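Local coordinates for nucleoporin NUP82 (Saccharomyces cerevisiae, PDB 3PBP), which is a structural constituent of the nuclear pore complex, present here as its N-terminal beta-propeller domain, which holds the region that interacts with NUP116, at residues A[223-237]-A[249-263]. The protein carries 1 engineered substitution. Numbering follows the deposited sequence.
Sequences LNLILNKSLVMYESL and VIKQLQFVSKLHENW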
# COMPACT_ATOMS: atom_id res chain seq x y z
N LEU A 223 -4.16 22.27 -1.26
CA LEU A 223 -5.58 22.23 -0.91
C LEU A 223 -6.43 22.59 -2.15
O LEU A 223 -7.46 21.97 -2.41
CB LEU A 223 -5.88 23.20 0.24
CG LEU A 223 -7.37 23.55 0.43
CD1 LEU A 223 -8.17 22.28 0.62
CD2 LEU A 223 -7.53 24.45 1.63
N ASN A 224 -5.98 23.59 -2.91
CA ASN A 224 -6.72 23.98 -4.08
C ASN A 224 -6.55 23.00 -5.22
O ASN A 224 -7.43 22.88 -6.06
CB ASN A 224 -6.33 25.40 -4.53
CG ASN A 224 -6.95 26.47 -3.64
OD1 ASN A 224 -8.17 26.49 -3.44
ND2 ASN A 224 -6.13 27.36 -3.10
N LEU A 225 -5.44 22.29 -5.25
CA LEU A 225 -5.25 21.33 -6.31
C LEU A 225 -6.29 20.20 -6.19
O LEU A 225 -6.95 19.86 -7.17
CB LEU A 225 -3.83 20.75 -6.31
CG LEU A 225 -3.65 19.66 -7.38
CD1 LEU A 225 -3.87 20.28 -8.75
CD2 LEU A 225 -2.28 19.04 -7.27
N ILE A 226 -6.47 19.62 -5.00
CA ILE A 226 -7.45 18.55 -4.93
C ILE A 226 -8.89 19.03 -4.99
O ILE A 226 -9.81 18.26 -5.26
CB ILE A 226 -7.29 17.63 -3.69
CG1 ILE A 226 -8.20 16.41 -3.89
CG2 ILE A 226 -7.64 18.38 -2.41
CD1 ILE A 226 -7.84 15.19 -3.10
N LEU A 227 -9.10 20.32 -4.72
CA LEU A 227 -10.44 20.86 -4.80
C LEU A 227 -10.78 20.98 -6.29
O LEU A 227 -11.85 20.55 -6.73
CB LEU A 227 -10.51 22.23 -4.12
CG LEU A 227 -11.89 22.88 -4.17
CD1 LEU A 227 -12.95 21.93 -3.59
CD2 LEU A 227 -11.84 24.19 -3.40
N ASN A 228 -9.86 21.54 -7.06
CA ASN A 228 -10.08 21.67 -8.49
C ASN A 228 -10.20 20.32 -9.19
O ASN A 228 -11.06 20.15 -10.04
CB ASN A 228 -8.94 22.47 -9.15
CG ASN A 228 -9.00 23.95 -8.82
OD1 ASN A 228 -10.08 24.53 -8.75
ND2 ASN A 228 -7.84 24.57 -8.63
N LYS A 229 -9.34 19.36 -8.85
CA LYS A 229 -9.44 18.04 -9.47
C LYS A 229 -10.83 17.48 -9.15
O LYS A 229 -11.47 16.84 -10.00
CB LYS A 229 -8.35 17.08 -8.94
CG LYS A 229 -7.00 17.21 -9.64
CD LYS A 229 -5.85 16.68 -8.81
CE LYS A 229 -6.00 15.23 -8.49
NZ LYS A 229 -4.84 14.70 -7.71
N SER A 230 -11.30 17.74 -7.93
CA SER A 230 -12.61 17.27 -7.50
C SER A 230 -13.73 17.92 -8.30
O SER A 230 -14.73 17.27 -8.61
CB SER A 230 -12.80 17.55 -6.00
OG SER A 230 -11.98 16.71 -5.20
N LEU A 231 -13.57 19.19 -8.64
CA LEU A 231 -14.57 19.91 -9.42
C LEU A 231 -14.58 19.45 -10.86
O LEU A 231 -15.62 19.39 -11.48
CB LEU A 231 -14.34 21.42 -9.36
CG LEU A 231 -14.75 22.06 -8.03
CD1 LEU A 231 -14.20 23.48 -7.93
CD2 LEU A 231 -16.27 22.04 -7.90
N VAL A 232 -13.41 19.12 -11.40
CA VAL A 232 -13.33 18.68 -12.78
C VAL A 232 -14.05 17.35 -12.97
O VAL A 232 -14.64 17.10 -14.01
CB VAL A 232 -11.87 18.53 -13.25
CG1 VAL A 232 -11.82 17.95 -14.64
CG2 VAL A 232 -11.18 19.87 -13.23
N MSE A 233 -14.01 16.50 -11.96
CA MSE A 233 -14.66 15.20 -12.05
C MSE A 233 -16.15 15.29 -11.83
O MSE A 233 -16.91 14.50 -12.38
CB MSE A 233 -14.08 14.26 -11.02
CG MSE A 233 -12.63 14.02 -11.20
SE MSE A 233 -12.17 12.52 -10.13
CE MSE A 233 -12.22 11.14 -11.51
N TYR A 234 -16.55 16.23 -10.99
CA TYR A 234 -17.95 16.43 -10.70
C TYR A 234 -18.65 16.87 -11.97
O TYR A 234 -19.77 16.47 -12.24
CB TYR A 234 -18.13 17.49 -9.63
CG TYR A 234 -19.58 17.71 -9.31
CD1 TYR A 234 -20.32 16.71 -8.69
CD2 TYR A 234 -20.22 18.89 -9.67
CE1 TYR A 234 -21.67 16.88 -8.44
CE2 TYR A 234 -21.58 19.07 -9.42
CZ TYR A 234 -22.30 18.06 -8.80
OH TYR A 234 -23.64 18.22 -8.55
N GLU A 235 -17.98 17.72 -12.74
CA GLU A 235 -18.50 18.23 -14.01
C GLU A 235 -18.47 17.11 -15.05
O GLU A 235 -19.32 17.03 -15.94
CB GLU A 235 -17.63 19.40 -14.50
CG GLU A 235 -18.09 20.00 -15.83
CD GLU A 235 -17.09 21.00 -16.42
OE1 GLU A 235 -16.70 21.96 -15.71
OE2 GLU A 235 -16.72 20.82 -17.60
N SER A 236 -17.48 16.25 -14.92
CA SER A 236 -17.28 15.12 -15.82
C SER A 236 -18.39 14.07 -15.69
O SER A 236 -18.40 13.07 -16.42
CB SER A 236 -15.91 14.48 -15.53
OG SER A 236 -15.84 13.14 -15.96
N LEU A 237 -19.32 14.28 -14.77
CA LEU A 237 -20.42 13.34 -14.56
C LEU A 237 -21.53 13.47 -15.60
O LEU A 237 -21.96 14.58 -15.95
CB LEU A 237 -21.01 13.50 -13.16
CG LEU A 237 -20.16 13.06 -11.97
CD1 LEU A 237 -20.87 13.40 -10.67
CD2 LEU A 237 -19.88 11.56 -12.06
N VAL A 249 -17.66 10.15 -6.48
CA VAL A 249 -17.27 11.46 -6.99
C VAL A 249 -17.99 12.55 -6.22
O VAL A 249 -17.38 13.57 -5.87
CB VAL A 249 -17.58 11.59 -8.49
CG1 VAL A 249 -17.27 12.99 -8.97
CG2 VAL A 249 -16.77 10.59 -9.26
N ILE A 250 -19.27 12.35 -5.96
CA ILE A 250 -20.04 13.35 -5.22
C ILE A 250 -19.55 13.38 -3.78
O ILE A 250 -19.45 14.44 -3.18
CB ILE A 250 -21.54 13.05 -5.27
CG1 ILE A 250 -22.06 13.39 -6.67
CG2 ILE A 250 -22.27 13.86 -4.19
CD1 ILE A 250 -23.49 12.98 -6.90
N LYS A 251 -19.25 12.21 -3.24
CA LYS A 251 -18.74 12.14 -1.88
C LYS A 251 -17.40 12.85 -1.79
O LYS A 251 -17.12 13.57 -0.83
CB LYS A 251 -18.55 10.70 -1.44
CG LYS A 251 -19.77 10.05 -0.90
CD LYS A 251 -19.38 8.77 -0.22
CE LYS A 251 -20.20 8.59 1.02
NZ LYS A 251 -19.45 7.78 2.02
N GLN A 252 -16.56 12.62 -2.80
CA GLN A 252 -15.25 13.23 -2.82
C GLN A 252 -15.38 14.75 -2.79
O GLN A 252 -14.74 15.42 -2.00
CB GLN A 252 -14.46 12.82 -4.08
CG GLN A 252 -13.05 13.39 -4.08
CD GLN A 252 -12.19 12.88 -5.21
OE1 GLN A 252 -12.27 11.71 -5.60
NE2 GLN A 252 -11.35 13.75 -5.74
N LEU A 253 -16.24 15.28 -3.65
CA LEU A 253 -16.42 16.71 -3.69
C LEU A 253 -16.98 17.26 -2.39
O LEU A 253 -16.62 18.36 -1.98
CB LEU A 253 -17.34 17.10 -4.84
CG LEU A 253 -17.53 18.61 -5.01
CD1 LEU A 253 -16.19 19.31 -5.22
CD2 LEU A 253 -18.46 18.83 -6.19
N GLN A 254 -17.86 16.51 -1.73
CA GLN A 254 -18.43 16.96 -0.47
C GLN A 254 -17.34 16.98 0.58
O GLN A 254 -17.22 17.94 1.35
CB GLN A 254 -19.55 16.03 0.00
CG GLN A 254 -20.72 15.96 -0.95
CD GLN A 254 -21.74 14.90 -0.56
OE1 GLN A 254 -21.41 13.93 0.14
NE2 GLN A 254 -22.97 15.06 -1.04
N PHE A 255 -16.54 15.93 0.61
CA PHE A 255 -15.45 15.82 1.57
C PHE A 255 -14.40 16.91 1.38
O PHE A 255 -14.05 17.63 2.32
CB PHE A 255 -14.81 14.43 1.46
CG PHE A 255 -13.56 14.28 2.27
CD1 PHE A 255 -13.60 14.31 3.66
CD2 PHE A 255 -12.33 14.11 1.65
CE1 PHE A 255 -12.44 14.18 4.42
CE2 PHE A 255 -11.15 13.98 2.41
CZ PHE A 255 -11.21 14.02 3.80
N VAL A 256 -13.89 17.05 0.16
CA VAL A 256 -12.86 18.05 -0.11
C VAL A 256 -13.35 19.45 0.17
O VAL A 256 -12.57 20.34 0.51
CB VAL A 256 -12.33 17.95 -1.56
CG1 VAL A 256 -11.29 19.01 -1.79
CG2 VAL A 256 -11.70 16.58 -1.80
N SER A 257 -14.66 19.66 0.02
CA SER A 257 -15.26 20.96 0.29
C SER A 257 -15.29 21.22 1.78
O SER A 257 -15.07 22.35 2.23
CB SER A 257 -16.69 21.02 -0.24
OG SER A 257 -16.70 20.97 -1.65
N LYS A 258 -15.55 20.17 2.55
CA LYS A 258 -15.60 20.29 3.99
C LYS A 258 -14.19 20.54 4.50
O LYS A 258 -13.99 21.26 5.47
CB LYS A 258 -16.17 19.01 4.61
CG LYS A 258 -16.78 19.22 5.97
CD LYS A 258 -17.32 17.93 6.54
CE LYS A 258 -18.02 18.17 7.89
NZ LYS A 258 -18.48 16.91 8.56
N LEU A 259 -13.19 19.95 3.84
CA LEU A 259 -11.81 20.18 4.25
C LEU A 259 -11.52 21.67 4.06
O LEU A 259 -11.01 22.33 4.96
CB LEU A 259 -10.84 19.36 3.40
CG LEU A 259 -10.81 17.85 3.59
CD1 LEU A 259 -9.75 17.26 2.68
CD2 LEU A 259 -10.52 17.51 5.03
N HIS A 260 -11.85 22.17 2.88
CA HIS A 260 -11.63 23.57 2.56
C HIS A 260 -12.30 24.50 3.58
O HIS A 260 -11.83 25.62 3.81
CB HIS A 260 -12.17 23.87 1.17
CG HIS A 260 -11.75 25.21 0.65
ND1 HIS A 260 -10.94 25.35 -0.46
CD2 HIS A 260 -11.99 26.46 1.10
CE1 HIS A 260 -10.69 26.63 -0.66
NE2 HIS A 260 -11.31 27.33 0.27
N GLU A 261 -13.39 24.05 4.19
CA GLU A 261 -14.10 24.87 5.17
C GLU A 261 -13.44 24.88 6.54
O GLU A 261 -13.61 25.82 7.29
CB GLU A 261 -15.53 24.38 5.35
CG GLU A 261 -16.37 24.33 4.09
CD GLU A 261 -17.82 23.97 4.39
OE1 GLU A 261 -18.57 24.85 4.86
OE2 GLU A 261 -18.21 22.79 4.16
N ASN A 262 -12.71 23.83 6.88
CA ASN A 262 -12.08 23.80 8.19
C ASN A 262 -10.57 23.91 8.15
O ASN A 262 -9.91 23.79 9.18
CB ASN A 262 -12.47 22.52 8.90
CG ASN A 262 -13.95 22.31 8.89
OD1 ASN A 262 -14.48 21.65 8.01
ND2 ASN A 262 -14.63 22.91 9.85
N TRP A 263 -10.04 24.14 6.96
CA TRP A 263 -8.61 24.26 6.79
C TRP A 263 -8.11 25.47 7.57
O TRP A 263 -8.68 26.56 7.46
CB TRP A 263 -8.28 24.42 5.31
CG TRP A 263 -6.83 24.57 5.04
CD1 TRP A 263 -5.86 23.64 5.24
CD2 TRP A 263 -6.18 25.71 4.48
NE1 TRP A 263 -4.64 24.12 4.85
CE2 TRP A 263 -4.81 25.39 4.37
CE3 TRP A 263 -6.62 26.97 4.06
CZ2 TRP A 263 -3.87 26.29 3.86
CZ3 TRP A 263 -5.68 27.87 3.55
CH2 TRP A 263 -4.32 27.52 3.45
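Ser-230 and Leu-253 mark the closest backbone approach between helices 223-235 and 249-262, whose axes run nearly antiparallel at 151° and come within 9.2 Å, with Leu-227 facing Val-256 one turn on. The small serine suits this spot, filling little of the narrow space between the helices while still offering a hydroxyl. Its OG lies beside the backbone N, chi1 -71°, which turns it back onto its own helix to donate to Ile-226 O at 2.7 Å. Ser-230 OG also accepts from Gln-252 NE2 at 3.1 Å, a fairly straight bond (156°) reached by an extended glutamine chain, so one hydroxyl joins the two helices. Replacing Ser-230 by an alanine removes the hydroxyl and would probably leave the Gln-252 amide nitrogen without this acceptor, taking away the polar link between the helices. Val-256, branched and compact, packs CG1 against both Ile-226 CG2 and the backbone of Leu-227, 3.6 Å from Leu-227 CA. Leu-253 divides its work: CD1 meets Leu-231 CD2, while CD2 lies over one face of the Tyr-234 ring, a CH-pi contact 3.9 Å from the centroid. Ile-250 CG1 meets the edge of that ring. At the other end Leu-223 presses CD2 over the five-membered ring of Trp-263, 3.7 Å from its centroid, and Leu-227 CD2 approaches the His-260 ring obliquely. Leucines suit these places because their two methyls can reach separate partners. The hairpin, inserted between strands 215-217 and 269-271, lies on the flank of the propeller: Trp-263 NE1 bonds to Leu-218 O just after the first strand, Gln-252 OE1 accepts from Met-335 N, and Ile-226 touches the loop residues Leu-192 and Tyr-209, while a chain of another protein packs against Leu-231 and Val-232.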